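Long-range contact in acyl-coenzyme A oxidase 1 (Yarrowia lipolytica, PDB 5Y9D), which catalyses the FAD-dependent oxidation of acyl-CoA by molecular oxygen to (2E)-enoyl-CoA and hydrogen peroxide in peroxisomal fatty acid beta-oxidation: residues A418-I432 against W457-C471. Numbering follows the deposited sequence.
Sequences AGMKAFTTWGCAKII and WVVQCTWEGDNNVLC. With FAD (flavin-adenine dinucleotide), chain C.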
# COMPACT_ATOMS: atom_id res chain seq x y z
N ALA A 418 -21.59 -1.35 4.86
CA ALA A 418 -20.87 -1.34 3.62
C ALA A 418 -19.89 -0.18 3.62
O ALA A 418 -18.70 -0.34 3.31
CB ALA A 418 -21.84 -1.24 2.46
N GLY A 419 -20.37 0.99 4.00
CA GLY A 419 -19.52 2.17 4.07
C GLY A 419 -18.53 2.03 5.19
O GLY A 419 -17.38 2.42 5.06
N MET A 420 -18.96 1.48 6.32
CA MET A 420 -18.04 1.28 7.42
C MET A 420 -16.95 0.23 7.10
O MET A 420 -15.79 0.39 7.46
CB MET A 420 -18.78 0.91 8.68
CG MET A 420 -17.86 1.01 9.88
SD MET A 420 -18.18 2.48 10.84
CE MET A 420 -19.55 1.77 11.81
N LYS A 421 -17.33 -0.84 6.41
CA LYS A 421 -16.35 -1.81 5.88
C LYS A 421 -15.35 -1.10 4.97
O LYS A 421 -14.14 -1.18 5.18
CB LYS A 421 -17.06 -2.94 5.13
CG LYS A 421 -16.17 -4.06 4.61
CD LYS A 421 -15.51 -3.74 3.28
CE LYS A 421 -15.17 -5.01 2.51
NZ LYS A 421 -14.70 -4.76 1.12
N ALA A 422 -15.84 -0.41 3.96
CA ALA A 422 -14.92 0.19 3.03
C ALA A 422 -13.92 1.11 3.72
O ALA A 422 -12.71 0.96 3.58
CB ALA A 422 -15.66 0.92 1.91
N PHE A 423 -14.41 2.05 4.50
CA PHE A 423 -13.50 3.06 5.05
C PHE A 423 -12.60 2.51 6.12
O PHE A 423 -11.39 2.84 6.13
CB PHE A 423 -14.25 4.30 5.51
CG PHE A 423 -14.93 5.00 4.38
CD1 PHE A 423 -14.17 5.63 3.41
CD2 PHE A 423 -16.31 4.98 4.24
CE1 PHE A 423 -14.78 6.26 2.34
CE2 PHE A 423 -16.92 5.60 3.17
CZ PHE A 423 -16.16 6.25 2.21
N THR A 424 -13.14 1.65 6.99
CA THR A 424 -12.26 1.04 7.96
C THR A 424 -11.20 0.14 7.37
O THR A 424 -10.10 0.19 7.86
CB THR A 424 -12.97 0.33 9.09
OG1 THR A 424 -13.78 -0.73 8.59
CG2 THR A 424 -13.79 1.38 9.88
N THR A 425 -11.49 -0.60 6.30
CA THR A 425 -10.44 -1.43 5.66
C THR A 425 -9.40 -0.60 4.86
O THR A 425 -8.23 -0.90 4.88
CB THR A 425 -11.03 -2.57 4.79
OG1 THR A 425 -11.82 -2.04 3.69
CG2 THR A 425 -11.86 -3.48 5.67
N TRP A 426 -9.83 0.45 4.19
CA TRP A 426 -8.87 1.40 3.65
C TRP A 426 -8.02 2.09 4.72
O TRP A 426 -6.83 2.36 4.50
CB TRP A 426 -9.55 2.49 2.85
CG TRP A 426 -9.81 2.16 1.42
CD1 TRP A 426 -9.06 1.39 0.61
CD2 TRP A 426 -10.89 2.65 0.64
NE1 TRP A 426 -9.62 1.36 -0.65
CE2 TRP A 426 -10.74 2.14 -0.65
CE3 TRP A 426 -11.97 3.49 0.92
CZ2 TRP A 426 -11.63 2.41 -1.67
CZ3 TRP A 426 -12.85 3.80 -0.10
CH2 TRP A 426 -12.68 3.24 -1.38
N GLY A 427 -8.64 2.43 5.84
CA GLY A 427 -7.92 3.10 6.93
C GLY A 427 -6.88 2.16 7.52
O GLY A 427 -5.77 2.59 7.77
N CYS A 428 -7.22 0.89 7.72
CA CYS A 428 -6.23 -0.13 8.09
C CYS A 428 -5.10 -0.24 7.09
O CYS A 428 -3.94 -0.21 7.47
CB CYS A 428 -6.87 -1.51 8.24
SG CYS A 428 -5.75 -2.77 8.92
N ALA A 429 -5.42 -0.38 5.81
CA ALA A 429 -4.40 -0.35 4.76
C ALA A 429 -3.43 0.83 4.99
O ALA A 429 -2.21 0.62 5.00
CB ALA A 429 -5.02 -0.27 3.37
N LYS A 430 -3.97 2.03 5.21
CA LYS A 430 -3.15 3.23 5.38
C LYS A 430 -2.31 3.17 6.66
O LYS A 430 -1.18 3.63 6.70
CB LYS A 430 -4.01 4.51 5.38
CG LYS A 430 -3.22 5.81 5.38
CD LYS A 430 -4.15 6.99 5.62
CE LYS A 430 -3.48 8.36 5.37
NZ LYS A 430 -2.92 9.05 6.58
N ILE A 431 -2.88 2.61 7.71
CA ILE A 431 -2.16 2.50 8.97
C ILE A 431 -0.96 1.55 8.84
O ILE A 431 0.18 1.89 9.20
CB ILE A 431 -3.13 2.07 10.08
CG1 ILE A 431 -4.03 3.26 10.43
CG2 ILE A 431 -2.39 1.61 11.31
CD1 ILE A 431 -5.24 2.91 11.27
N ILE A 432 -1.20 0.39 8.27
CA ILE A 432 -0.16 -0.61 8.11
C ILE A 432 0.99 0.02 7.35
O ILE A 432 2.16 -0.18 7.73
CB ILE A 432 -0.65 -1.84 7.32
CG1 ILE A 432 -1.75 -2.60 8.08
CG2 ILE A 432 0.50 -2.78 7.00
CD1 ILE A 432 -2.32 -3.79 7.33
N TRP A 457 -3.44 -7.98 4.11
CA TRP A 457 -4.55 -7.10 4.52
C TRP A 457 -5.39 -6.56 3.36
O TRP A 457 -6.60 -6.41 3.46
CB TRP A 457 -4.11 -5.88 5.36
CG TRP A 457 -5.27 -5.08 5.65
CD1 TRP A 457 -5.67 -3.94 5.02
CD2 TRP A 457 -6.31 -5.42 6.53
NE1 TRP A 457 -6.87 -3.53 5.48
CE2 TRP A 457 -7.29 -4.43 6.43
CE3 TRP A 457 -6.51 -6.48 7.44
CZ2 TRP A 457 -8.45 -4.45 7.21
CZ3 TRP A 457 -7.67 -6.50 8.19
CH2 TRP A 457 -8.63 -5.49 8.06
N VAL A 458 -4.74 -6.31 2.25
CA VAL A 458 -5.29 -5.44 1.22
C VAL A 458 -6.47 -6.01 0.44
O VAL A 458 -7.30 -5.26 -0.10
CB VAL A 458 -4.13 -4.95 0.31
CG1 VAL A 458 -4.33 -5.29 -1.14
CG2 VAL A 458 -3.88 -3.48 0.56
N VAL A 459 -6.59 -7.32 0.43
CA VAL A 459 -7.67 -7.98 -0.28
C VAL A 459 -9.02 -7.71 0.36
O VAL A 459 -10.07 -7.85 -0.29
CB VAL A 459 -7.42 -9.47 -0.32
CG1 VAL A 459 -7.66 -10.09 1.02
CG2 VAL A 459 -8.28 -10.13 -1.42
N GLN A 460 -8.99 -7.29 1.61
CA GLN A 460 -10.16 -6.89 2.37
C GLN A 460 -10.86 -5.67 1.79
O GLN A 460 -12.02 -5.47 2.02
CB GLN A 460 -9.81 -6.64 3.83
CG GLN A 460 -9.19 -7.83 4.52
CD GLN A 460 -10.13 -8.50 5.48
OE1 GLN A 460 -10.65 -9.56 5.21
NE2 GLN A 460 -10.35 -7.88 6.60
N CYS A 461 -10.11 -4.84 1.08
CA CYS A 461 -10.64 -3.67 0.43
C CYS A 461 -11.30 -3.99 -0.89
O CYS A 461 -11.83 -3.13 -1.54
CB CYS A 461 -9.55 -2.64 0.19
SG CYS A 461 -8.75 -2.02 1.66
N THR A 462 -11.19 -5.25 -1.29
CA THR A 462 -11.69 -5.70 -2.57
C THR A 462 -12.81 -6.72 -2.48
O THR A 462 -13.78 -6.62 -3.18
CB THR A 462 -10.53 -6.31 -3.37
OG1 THR A 462 -9.55 -5.30 -3.60
CG2 THR A 462 -10.99 -6.88 -4.67
N TRP A 463 -12.61 -7.74 -1.67
CA TRP A 463 -13.55 -8.84 -1.58
C TRP A 463 -14.72 -8.61 -0.64
O TRP A 463 -14.68 -7.76 0.20
CB TRP A 463 -12.85 -10.16 -1.28
CG TRP A 463 -12.38 -10.31 0.11
CD1 TRP A 463 -12.73 -9.56 1.17
CD2 TRP A 463 -11.45 -11.28 0.60
NE1 TRP A 463 -12.10 -10.00 2.29
CE2 TRP A 463 -11.31 -11.06 1.96
CE3 TRP A 463 -10.74 -12.32 0.00
CZ2 TRP A 463 -10.47 -11.84 2.75
CZ3 TRP A 463 -9.93 -13.09 0.78
CH2 TRP A 463 -9.79 -12.84 2.14
N GLU A 464 -15.76 -9.42 -0.80
CA GLU A 464 -17.00 -9.20 -0.09
C GLU A 464 -17.51 -7.77 -0.28
O GLU A 464 -17.98 -7.13 0.67
CB GLU A 464 -16.80 -9.49 1.37
CG GLU A 464 -16.50 -10.93 1.71
CD GLU A 464 -17.01 -11.28 3.08
OE1 GLU A 464 -17.77 -10.45 3.64
OE2 GLU A 464 -16.64 -12.37 3.58
N GLY A 465 -17.41 -7.30 -1.53
CA GLY A 465 -17.73 -5.95 -1.92
C GLY A 465 -16.49 -5.13 -2.16
O GLY A 465 -15.73 -4.87 -1.23
N ASP A 466 -16.28 -4.71 -3.40
CA ASP A 466 -15.25 -3.76 -3.76
C ASP A 466 -15.58 -2.47 -3.02
O ASP A 466 -16.71 -2.00 -3.04
CB ASP A 466 -15.28 -3.53 -5.27
CG ASP A 466 -14.31 -2.43 -5.72
OD1 ASP A 466 -13.11 -2.75 -5.87
OD2 ASP A 466 -14.74 -1.28 -5.94
N ASN A 467 -14.60 -1.90 -2.36
CA ASN A 467 -14.88 -0.75 -1.47
C ASN A 467 -15.59 0.43 -2.17
O ASN A 467 -16.56 0.98 -1.64
CB ASN A 467 -13.60 -0.27 -0.79
CG ASN A 467 -13.26 -1.07 0.44
OD1 ASN A 467 -13.91 -2.05 0.79
ND2 ASN A 467 -12.22 -0.63 1.15
N ASN A 468 -15.11 0.80 -3.36
CA ASN A 468 -15.65 1.93 -4.08
C ASN A 468 -17.10 1.71 -4.38
O ASN A 468 -17.91 2.60 -4.17
CB ASN A 468 -14.85 2.20 -5.36
CG ASN A 468 -13.65 3.11 -5.12
OD1 ASN A 468 -12.50 2.67 -5.10
ND2 ASN A 468 -13.92 4.38 -4.92
N VAL A 469 -17.42 0.52 -4.85
CA VAL A 469 -18.79 0.13 -5.11
C VAL A 469 -19.64 0.06 -3.83
O VAL A 469 -20.81 0.39 -3.85
CB VAL A 469 -18.81 -1.25 -5.82
CG1 VAL A 469 -20.20 -1.93 -5.73
CG2 VAL A 469 -18.37 -1.08 -7.27
N LEU A 470 -19.06 -0.42 -2.73
CA LEU A 470 -19.72 -0.34 -1.44
C LEU A 470 -20.00 1.11 -1.04
O LEU A 470 -21.09 1.39 -0.54
CB LEU A 470 -18.94 -1.07 -0.35
CG LEU A 470 -18.87 -2.59 -0.47
CD1 LEU A 470 -18.21 -3.19 0.77
CD2 LEU A 470 -20.24 -3.21 -0.67
N CYS A 471 -19.07 2.02 -1.29
CA CYS A 471 -19.29 3.45 -1.04
C CYS A 471 -20.47 3.98 -1.87
O CYS A 471 -21.30 4.73 -1.35
CB CYS A 471 -18.06 4.29 -1.37
SG CYS A 471 -16.67 3.87 -0.31
PA FAD C . -15.36 -5.42 -10.65
O1A FAD C . -15.07 -5.96 -11.98
O2A FAD C . -16.73 -5.34 -10.13
O5B FAD C . -14.73 -3.98 -10.57
C5B FAD C . -13.52 -3.60 -11.20
C4B FAD C . -13.23 -2.14 -10.91
O4B FAD C . -14.22 -1.32 -11.51
C3B FAD C . -13.28 -1.84 -9.43
O3B FAD C . -12.23 -0.97 -9.09
C2B FAD C . -14.57 -1.10 -9.21
O2B FAD C . -14.40 -0.13 -8.21
C1B FAD C . -14.84 -0.48 -10.56
N9A FAD C . -16.29 -0.44 -10.78
C8A FAD C . -17.09 -1.49 -10.91
N7A FAD C . -18.36 -1.10 -11.08
C5A FAD C . -18.38 0.23 -11.07
C6A FAD C . -19.40 1.29 -11.20
N6A FAD C . -20.69 1.00 -11.39
N1A FAD C . -18.99 2.55 -11.13
C2A FAD C . -17.72 2.86 -10.94
N3A FAD C . -16.75 1.97 -10.81
C4A FAD C . -17.01 0.66 -10.86
N1 FAD C . -15.45 -14.47 -4.40
C2 FAD C . -16.20 -15.47 -3.96
O2 FAD C . -17.35 -15.56 -4.36
N3 FAD C . -15.75 -16.37 -3.10
C4 FAD C . -14.52 -16.34 -2.61
O4 FAD C . -14.12 -17.18 -1.82
C4X FAD C . -13.63 -15.27 -3.05
N5 FAD C . -12.39 -15.18 -2.60
C5X FAD C . -11.60 -14.21 -3.03
C6 FAD C . -10.32 -14.17 -2.56
C7 FAD C . -9.48 -13.19 -2.98
C7M FAD C . -8.09 -13.15 -2.43
C8 FAD C . -9.97 -12.17 -3.93
C8M FAD C . -9.09 -11.06 -4.42
C9 FAD C . -11.25 -12.21 -4.40
C9A FAD C . -12.09 -13.20 -3.99
N10 FAD C . -13.39 -13.27 -4.46
C10 FAD C . -14.19 -14.31 -4.00
C1' FAD C . -13.92 -12.30 -5.41
C2' FAD C . -14.05 -10.91 -4.83
O2' FAD C . -15.22 -10.81 -4.05
C3' FAD C . -14.09 -9.91 -5.96
O3' FAD C . -12.75 -9.54 -6.23
C4' FAD C . -14.82 -8.64 -5.61
O4' FAD C . -16.21 -8.88 -5.51
C5' FAD C . -14.55 -7.57 -6.66
O5' FAD C . -15.13 -7.97 -7.88
P FAD C . -14.48 -7.72 -9.29
O1P FAD C . -13.07 -8.02 -9.26
O2P FAD C . -15.38 -8.41 -10.21
O3P FAD C . -14.53 -6.16 -9.53
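Lys421 sends its CG out opposite the backbone N (chi1 -176°), bends at chi2 and ends in the turn of 460-467, where four oxygens gather round NZ and share its three protons. Gly465 O (2.6 Å from Lys421 NZ) and Asn467 OD1 are met nearly along their C=O axes; Gln460 O and Trp463 O are reached tilted from their carbonyl planes. Were Lys421 replaced by an alanine, the three carbonyls and Asn467 OD1 would probably lose the ammonium that joins them, and the turn would be freer to shift. Asn467 is a knob among Lys421, Ala422, Thr425 and Trp426: its ND2 donates to Thr425 OG1 at 2.9 Å, while its CB makes a CH-pi contact over the Trp426 six-membered ring, amide and indole nearly perpendicular. Trp426 NE1 is hydrogen-bonded to Gln437 OE1 of the second subunit. Both segments belong to the C-alpha1 helical domain of the acyl-CoA oxidase fold, and the tethered turn carries Glu464, the probable proton acceptor, and lies along FAD: Asp466 OD2 accepts from FAD O2B (2.6 Å) and Trp463 turns a ring edge to FAD C6. At the other end Trp457 enters a hole of Thr425, Cys428, Ala429 and Ile432; its NE1 gives Thr425 O an almost straight bond in the ring plane (3.0 Å), and Cys428 SG sits over one face of the indole.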